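Local coordinates for protein 2-dehydro-3-deoxy-D-arabinonate dehydratase (Sulfolobus solfataricus, PDB 2Q18) that dehydrates 2-dehydro-3-deoxy-D-arabinonate to 2,5-dioxopentanoate in a pentose oxidation pathway, as a homotetramer of the FAH family with magnesium or calcium as cofactor, at residues Ile71-Tyr83 against Asn244-Ala257. Numbering follows the deposited sequence.
Sequences IDPPEVWGSGISY and NPIPDGTILTTGTA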
ATOM      1  N   ILE A  71     -14.880 -15.723  -1.402  1.00 22.38           N
ATOM      2  CA  ILE A  71     -14.463 -14.381  -1.836  1.00 22.07           C
ATOM      3  C   ILE A  71     -15.035 -13.347  -0.879  1.00 22.64           C
ATOM      4  O   ILE A  71     -15.913 -13.661  -0.068  1.00 21.98           O
ATOM      5  CB  ILE A  71     -14.945 -14.013  -3.289  1.00 22.38           C
ATOM      6  CG1 ILE A  71     -16.481 -13.964  -3.372  1.00 19.63           C
ATOM      7  CG2 ILE A  71     -14.321 -14.939  -4.352  1.00 19.14           C
ATOM      8  CD1 ILE A  71     -17.030 -13.396  -4.687  1.00 22.44           C
ATOM      9  N   ASP A  72     -14.529 -12.121  -0.976  1.00 22.57           N
ATOM     10  CA  ASP A  72     -15.169 -10.964  -0.367  1.00 23.81           C
ATOM     11  C   ASP A  72     -15.988 -10.265  -1.455  1.00 23.91           C
ATOM     12  O   ASP A  72     -15.428  -9.519  -2.263  1.00 23.53           O
ATOM     13  CB  ASP A  72     -14.124 -10.003   0.224  1.00 24.02           C
ATOM     14  CG  ASP A  72     -13.290 -10.644   1.331  1.00 28.32           C
ATOM     15  OD1 ASP A  72     -13.879 -11.239   2.258  1.00 28.40           O
ATOM     16  OD2 ASP A  72     -12.039 -10.550   1.277  1.00 32.29           O
ATOM     17  N   PRO A  73     -17.317 -10.506  -1.490  1.00 23.61           N
ATOM     18  CA  PRO A  73     -18.125  -9.887  -2.542  1.00 23.47           C
ATOM     19  C   PRO A  73     -18.345  -8.405  -2.227  1.00 23.52           C
ATOM     20  O   PRO A  73     -18.900  -8.080  -1.174  1.00 23.89           O
ATOM     21  CB  PRO A  73     -19.441 -10.664  -2.477  1.00 23.73           C
ATOM     22  CG  PRO A  73     -19.544 -11.111  -1.047  1.00 23.31           C
ATOM     23  CD  PRO A  73     -18.134 -11.301  -0.552  1.00 23.02           C
ATOM     24  N   PRO A  74     -17.898  -7.502  -3.121  1.00 23.83           N
ATOM     25  CA  PRO A  74     -18.003  -6.085  -2.779  1.00 22.62           C
ATOM     26  C   PRO A  74     -19.447  -5.660  -2.522  1.00 21.45           C
ATOM     27  O   PRO A  74     -19.692  -4.802  -1.677  1.00 21.06           O
ATOM     28  CB  PRO A  74     -17.416  -5.376  -4.006  1.00 22.76           C
ATOM     29  CG  PRO A  74     -16.545  -6.414  -4.660  1.00 25.60           C
ATOM     30  CD  PRO A  74     -17.283  -7.706  -4.446  1.00 23.77           C
ATOM     31  N   GLU A  75     -20.388  -6.283  -3.229  1.00 21.04           N
ATOM     32  CA  GLU A  75     -21.812  -6.044  -3.015  1.00 21.47           C
ATOM     33  C   GLU A  75     -22.563  -7.355  -3.101  1.00 20.89           C
ATOM     34  O   GLU A  75     -22.188  -8.242  -3.871  1.00 21.46           O
ATOM     35  CB  GLU A  75     -22.375  -5.056  -4.054  1.00 21.24           C
ATOM     36  CG  GLU A  75     -21.749  -3.669  -3.978  1.00 20.62           C
ATOM     37  CD  GLU A  75     -22.324  -2.675  -4.985  1.00 22.81           C
ATOM     38  OE1 GLU A  75     -23.324  -2.988  -5.670  1.00 23.29           O
ATOM     39  OE2 GLU A  75     -21.761  -1.567  -5.076  1.00 21.80           O
ATOM     40  N   VAL A  76     -23.618  -7.475  -2.300  1.00 20.98           N
ATOM     41  CA  VAL A  76     -24.533  -8.609  -2.410  1.00 21.22           C
ATOM     42  C   VAL A  76     -25.945  -8.084  -2.615  1.00 20.67           C
ATOM     43  O   VAL A  76     -26.432  -7.253  -1.848  1.00 21.07           O
ATOM     44  CB  VAL A  76     -24.489  -9.553  -1.176  1.00 20.25           C
ATOM     45  CG1 VAL A  76     -25.407 -10.751  -1.395  1.00 21.46           C
ATOM     46  CG2 VAL A  76     -23.066 -10.030  -0.901  1.00 20.76           C
ATOM     47  N   TRP A  77     -26.585  -8.576  -3.668  1.00 21.91           N
ATOM     48  CA  TRP A  77     -27.948  -8.200  -4.001  1.00 23.26           C
ATOM     49  C   TRP A  77     -28.818  -9.453  -4.046  1.00 25.18           C
ATOM     50  O   TRP A  77     -28.325 -10.565  -4.255  1.00 24.43           O
ATOM     51  CB  TRP A  77     -27.990  -7.500  -5.363  1.00 22.98           C
ATOM     52  CG  TRP A  77     -27.345  -6.136  -5.390  1.00 22.93           C
ATOM     53  CD1 TRP A  77     -26.007  -5.858  -5.422  1.00 22.03           C
ATOM     54  CD2 TRP A  77     -28.019  -4.871  -5.411  1.00 23.81           C
ATOM     55  NE1 TRP A  77     -25.805  -4.495  -5.460  1.00 22.45           N
ATOM     56  CE2 TRP A  77     -27.023  -3.866  -5.455  1.00 23.43           C
ATOM     57  CE3 TRP A  77     -29.369  -4.489  -5.410  1.00 23.64           C
ATOM     58  CZ2 TRP A  77     -27.334  -2.502  -5.486  1.00 23.00           C
ATOM     59  CZ3 TRP A  77     -29.679  -3.133  -5.438  1.00 23.82           C
ATOM     60  CH2 TRP A  77     -28.663  -2.156  -5.480  1.00 22.37           C
ATOM     61  N   GLY A  78     -30.119  -9.263  -3.864  1.00 26.60           N
ATOM     62  CA  GLY A  78     -31.045 -10.376  -3.916  1.00 28.85           C
ATOM     63  C   GLY A  78     -32.227 -10.114  -4.818  1.00 31.21           C
ATOM     64  O   GLY A  78     -32.590  -8.966  -5.080  1.00 30.34           O
ATOM     65  N   SER A  79     -32.805 -11.200  -5.314  1.00 33.30           N
ATOM     66  CA  SER A  79     -34.091 -11.160  -5.977  1.00 36.17           C
ATOM     67  C   SER A  79     -35.035 -12.058  -5.184  1.00 37.52           C
ATOM     68  O   SER A  79     -34.596 -12.956  -4.457  1.00 38.99           O
ATOM     69  CB  SER A  79     -33.968 -11.633  -7.423  1.00 36.48           C
ATOM     70  OG  SER A  79     -35.021 -11.109  -8.220  1.00 40.89           O
ATOM     71  N   GLY A  80     -36.327 -11.791  -5.289  1.00 38.21           N
ATOM     72  CA  GLY A  80     -37.331 -12.607  -4.623  1.00 38.71           C
ATOM     73  C   GLY A  80     -38.524 -12.806  -5.526  1.00 38.83           C
ATOM     74  O   GLY A  80     -38.630 -12.159  -6.578  1.00 38.62           O
ATOM     75  N   ILE A  81     -39.422 -13.697  -5.106  1.00 38.94           N
ATOM     76  CA  ILE A  81     -40.641 -14.030  -5.857  1.00 38.68           C
ATOM     77  C   ILE A  81     -40.278 -14.455  -7.283  1.00 38.49           C
ATOM     78  O   ILE A  81     -40.870 -13.991  -8.261  1.00 38.55           O
ATOM     79  CB  ILE A  81     -41.672 -12.862  -5.846  1.00 38.71           C
ATOM     80  CG1 ILE A  81     -41.651 -12.133  -4.497  1.00 38.77           C
ATOM     81  CG2 ILE A  81     -43.084 -13.384  -6.149  1.00 39.98           C
ATOM     82  CD1 ILE A  81     -42.089 -10.681  -4.563  1.00 42.55           C
ATOM     83  N   SER A  82     -39.289 -15.338  -7.383  1.00 37.94           N
ATOM     84  CA  SER A  82     -38.759 -15.773  -8.671  1.00 38.67           C
ATOM     85  C   SER A  82     -39.206 -17.186  -9.044  1.00 39.36           C
ATOM     86  O   SER A  82     -38.958 -17.648 -10.161  1.00 39.11           O
ATOM     87  CB  SER A  82     -37.232 -15.696  -8.660  1.00 38.21           C
ATOM     88  OG  SER A  82     -36.700 -16.538  -7.653  1.00 39.51           O
ATOM     89  N   TYR A  83     -39.860 -17.862  -8.103  1.00 40.10           N
ATOM     90  CA  TYR A  83     -40.305 -19.237  -8.300  1.00 41.71           C
ATOM     91  C   TYR A  83     -41.813 -19.318  -8.517  1.00 43.20           C
ATOM     92  O   TYR A  83     -42.559 -18.451  -8.054  1.00 43.17           O
ATOM     93  CB  TYR A  83     -39.907 -20.100  -7.099  1.00 40.40           C
ATOM     94  CG  TYR A  83     -38.448 -20.509  -7.073  1.00 39.06           C
ATOM     95  CD1 TYR A  83     -37.458 -19.629  -6.623  1.00 36.36           C
ATOM     96  CD2 TYR A  83     -38.060 -21.787  -7.479  1.00 38.82           C
ATOM     97  CE1 TYR A  83     -36.116 -20.008  -6.590  1.00 36.28           C
ATOM     98  CE2 TYR A  83     -36.721 -22.181  -7.441  1.00 39.49           C
ATOM     99  CZ  TYR A  83     -35.756 -21.284  -6.998  1.00 38.36           C
ATOM    100  OH  TYR A  83     -34.435 -21.670  -6.966  1.00 37.38           O
ATOM    101  N   ASN A 244     -27.078   1.069 -12.902  1.00 26.91           N
ATOM    102  CA  ASN A 244     -26.586   0.697 -11.581  1.00 27.67           C
ATOM    103  C   ASN A 244     -25.318  -0.140 -11.706  1.00 27.87           C
ATOM    104  O   ASN A 244     -25.387  -1.358 -11.841  1.00 27.36           O
ATOM    105  CB  ASN A 244     -27.678  -0.062 -10.815  1.00 26.16           C
ATOM    106  CG  ASN A 244     -27.298  -0.352  -9.371  1.00 27.25           C
ATOM    107  OD1 ASN A 244     -26.622   0.448  -8.715  1.00 24.60           O
ATOM    108  ND2 ASN A 244     -27.748  -1.499  -8.863  1.00 22.60           N
ATOM    109  N   PRO A 245     -24.149   0.520 -11.675  1.00 29.67           N
ATOM    110  CA  PRO A 245     -22.890  -0.198 -11.845  1.00 29.83           C
ATOM    111  C   PRO A 245     -22.624  -1.119 -10.662  1.00 28.69           C
ATOM    112  O   PRO A 245     -22.870  -0.747  -9.517  1.00 29.03           O
ATOM    113  CB  PRO A 245     -21.842   0.923 -11.899  1.00 30.64           C
ATOM    114  CG  PRO A 245     -22.469   2.070 -11.179  1.00 33.04           C
ATOM    115  CD  PRO A 245     -23.940   1.966 -11.471  1.00 30.62           C
ATOM    116  N   ILE A 246     -22.145  -2.322 -10.953  1.00 27.93           N
ATOM    117  CA  ILE A 246     -21.758  -3.267  -9.911  1.00 26.86           C
ATOM    118  C   ILE A 246     -20.284  -3.635 -10.079  1.00 26.66           C
ATOM    119  O   ILE A 246     -19.798  -3.736 -11.203  1.00 27.72           O
ATOM    120  CB  ILE A 246     -22.660  -4.535  -9.903  1.00 26.37           C
ATOM    121  CG1 ILE A 246     -22.672  -5.210 -11.281  1.00 25.67           C
ATOM    122  CG2 ILE A 246     -24.082  -4.175  -9.442  1.00 24.79           C
ATOM    123  CD1 ILE A 246     -23.058  -6.682 -11.261  1.00 24.42           C
ATOM    124  N   PRO A 247     -19.556  -3.798  -8.961  1.00 26.49           N
ATOM    125  CA  PRO A 247     -18.154  -4.209  -9.052  1.00 25.29           C
ATOM    126  C   PRO A 247     -17.974  -5.685  -9.393  1.00 25.15           C
ATOM    127  O   PRO A 247     -18.904  -6.481  -9.217  1.00 24.13           O
ATOM    128  CB  PRO A 247     -17.609  -3.910  -7.651  1.00 25.55           C
ATOM    129  CG  PRO A 247     -18.799  -3.937  -6.763  1.00 26.69           C
ATOM    130  CD  PRO A 247     -19.986  -3.549  -7.570  1.00 25.32           C
ATOM    131  N   ASP A 248     -16.787  -6.040  -9.886  1.00 23.95           N
ATOM    132  CA  ASP A 248     -16.434  -7.438 -10.126  1.00 24.62           C
ATOM    133  C   ASP A 248     -16.523  -8.220  -8.812  1.00 23.70           C
ATOM    134  O   ASP A 248     -16.070  -7.741  -7.773  1.00 22.52           O
ATOM    135  CB  ASP A 248     -15.018  -7.557 -10.692  1.00 24.43           C
ATOM    136  CG  ASP A 248     -14.864  -6.884 -12.048  1.00 26.98           C
ATOM    137  OD1 ASP A 248     -15.808  -6.930 -12.872  1.00 28.39           O
ATOM    138  OD2 ASP A 248     -13.782  -6.313 -12.283  1.00 27.67           O
ATOM    139  N   GLY A 249     -17.118  -9.409  -8.867  1.00 24.19           N
ATOM    140  CA  GLY A 249     -17.274 -10.249  -7.672  1.00 23.58           C
ATOM    141  C   GLY A 249     -18.575 -10.018  -6.923  1.00 24.43           C
ATOM    142  O   GLY A 249     -18.806 -10.624  -5.868  1.00 23.49           O
ATOM    143  N   THR A 250     -19.420  -9.136  -7.458  1.00 23.04           N
ATOM    144  CA  THR A 250     -20.765  -8.930  -6.923  1.00 23.30           C
ATOM    145  C   THR A 250     -21.518 -10.258  -6.924  1.00 23.06           C
ATOM    146  O   THR A 250     -21.423 -11.036  -7.882  1.00 23.20           O
ATOM    147  CB  THR A 250     -21.560  -7.895  -7.755  1.00 23.54           C
ATOM    148  OG1 THR A 250     -20.958  -6.607  -7.611  1.00 24.16           O
ATOM    149  CG2 THR A 250     -23.019  -7.801  -7.299  1.00 23.26           C
ATOM    150  N   ILE A 251     -22.257 -10.515  -5.850  1.00 23.09           N
ATOM    151  CA  ILE A 251     -23.107 -11.699  -5.795  1.00 23.47           C
ATOM    152  C   ILE A 251     -24.577 -11.318  -5.892  1.00 23.04           C
ATOM    153  O   ILE A 251     -25.047 -10.416  -5.196  1.00 23.11           O
ATOM    154  CB  ILE A 251     -22.836 -12.566  -4.535  1.00 23.61           C
ATOM    155  CG1 ILE A 251     -21.426 -13.162  -4.601  1.00 22.48           C
ATOM    156  CG2 ILE A 251     -23.878 -13.688  -4.416  1.00 21.88           C
ATOM    157  CD1 ILE A 251     -20.997 -13.912  -3.337  1.00 23.89           C
ATOM    158  N   LEU A 252     -25.288 -12.004  -6.782  1.00 23.38           N
ATOM    159  CA  LEU A 252     -26.737 -11.895  -6.864  1.00 24.53           C
ATOM    160  C   LEU A 252     -27.362 -13.228  -6.476  1.00 24.70           C
ATOM    161  O   LEU A 252     -27.090 -14.256  -7.098  1.00 24.08           O
ATOM    162  CB  LEU A 252     -27.186 -11.491  -8.276  1.00 24.52           C
ATOM    163  CG  LEU A 252     -28.690 -11.549  -8.578  1.00 24.28           C
ATOM    164  CD1 LEU A 252     -29.485 -10.505  -7.789  1.00 21.88           C
ATOM    165  CD2 LEU A 252     -28.937 -11.390 -10.070  1.00 25.17           C
ATOM    166  N   THR A 253     -28.196 -13.198  -5.446  1.00 26.38           N
ATOM    167  CA  THR A 253     -28.905 -14.392  -5.010  1.00 28.08           C
ATOM    168  C   THR A 253     -30.320 -14.403  -5.608  1.00 29.03           C
ATOM    169  O   THR A 253     -31.009 -13.381  -5.626  1.00 29.78           O
ATOM    170  CB  THR A 253     -28.856 -14.572  -3.464  1.00 27.82           C
ATOM    171  OG1 THR A 253     -29.429 -15.834  -3.105  1.00 29.00           O
ATOM    172  CG2 THR A 253     -29.565 -13.437  -2.724  1.00 27.50           C
ATOM    173  N   THR A 254     -30.732 -15.559  -6.122  1.00 30.05           N
ATOM    174  CA  THR A 254     -31.814 -15.614  -7.111  1.00 30.26           C
ATOM    175  C   THR A 254     -33.227 -15.952  -6.602  1.00 30.86           C
ATOM    176  O   THR A 254     -34.096 -16.346  -7.391  1.00 30.87           O
ATOM    177  CB  THR A 254     -31.436 -16.547  -8.278  1.00 30.53           C
ATOM    178  OG1 THR A 254     -31.276 -17.883  -7.791  1.00 31.95           O
ATOM    179  CG2 THR A 254     -30.127 -16.087  -8.931  1.00 30.00           C
ATOM    180  N   GLY A 255     -33.464 -15.774  -5.304  1.00 30.49           N
ATOM    181  CA  GLY A 255     -34.773 -16.066  -4.702  1.00 31.40           C
ATOM    182  C   GLY A 255     -34.880 -17.477  -4.144  1.00 32.43           C
ATOM    183  O   GLY A 255     -34.009 -18.317  -4.386  1.00 31.89           O
ATOM    184  N   THR A 256     -35.945 -17.741  -3.388  1.00 33.33           N
ATOM    185  CA  THR A 256     -36.153 -19.071  -2.798  1.00 34.12           C
ATOM    186  C   THR A 256     -37.560 -19.627  -3.029  1.00 34.36           C
ATOM    187  O   THR A 256     -38.519 -18.872  -3.201  1.00 33.81           O
ATOM    188  CB  THR A 256     -35.832 -19.095  -1.277  1.00 33.97           C
ATOM    189  OG1 THR A 256     -35.700 -20.452  -0.841  1.00 35.18           O
ATOM    190  CG2 THR A 256     -36.927 -18.409  -0.457  1.00 33.43           C
ATOM    191  N   ALA A 257     -37.661 -20.954  -3.036  1.00 35.12           N
ATOM    192  CA  ALA A 257     -38.955 -21.639  -3.055  1.00 35.91           C
ATOM    193  C   ALA A 257     -39.162 -22.524  -1.822  1.00 36.31           C
ATOM    194  O   ALA A 257     -40.201 -23.175  -1.695  1.00 37.28           O
ATOM    195  CB  ALA A 257     -39.104 -22.459  -4.321  1.00 35.99           C
TER
HETATM  196  O   HOH W   1     -21.186  -0.303  -7.576  1.00 29.28           O
HETATM  197  O   HOH W   2     -37.878 -15.461  -2.926  1.00 44.38           O
HETATM  198  O   HOH W   3     -32.672 -19.671  -6.093  1.00 30.55           O
HETATM  199  O   HOH W   4     -39.625 -17.215  -5.047  1.00 44.83           O
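Ile71 CD1 and Pro73 CB both pack against Gly249 O, and Pro73 CB also meets Ile251 CD1 at 3.7 Å. Pro74 then slides past Pro247 in the opposite direction, Pro74 CB to Pro247 CG a tight 3.4 Å, against the type II turn from Pro247 to Thr250. Glu75 sends an extended chain across the Pro247 ring at about a right angle. Its OE1 takes the Trp77 NE1 hydrogen at 2.9 Å, almost in the indole plane, while OE2 pairs with Arg123 of the second subunit and, through a water, reaches Pro245 O, which holds the carboxylate at the subunit interface.

From here the strands run parallel, with straight bonds from Ile251 N to Glu75 O, Trp77 N to Ile251 O and Thr253 N to Trp77 O, and a more bent one from Ser79 N to Thr253 O. Thr253 CG2 lies against Gly78 CA at 3.6 Å; Thr253 OG1 bonds to the magnesium ligand Glu145. Past Gly80, Ser82 OG turns between its own N and carbonyl carbon (chi1 61°) to give a 2.6 Å bond to a lone pair of Thr254 O. Tyr83 takes Ala257 CB over one ring face, 3.7 Å from the centroid, and a water joins its OH to Gly255 O. One water also links the backbone nitrogens of Ile81 and Thr256, both substrate-binding residues; the pairing is consistent with fixing substrate and metal residues relative to each other.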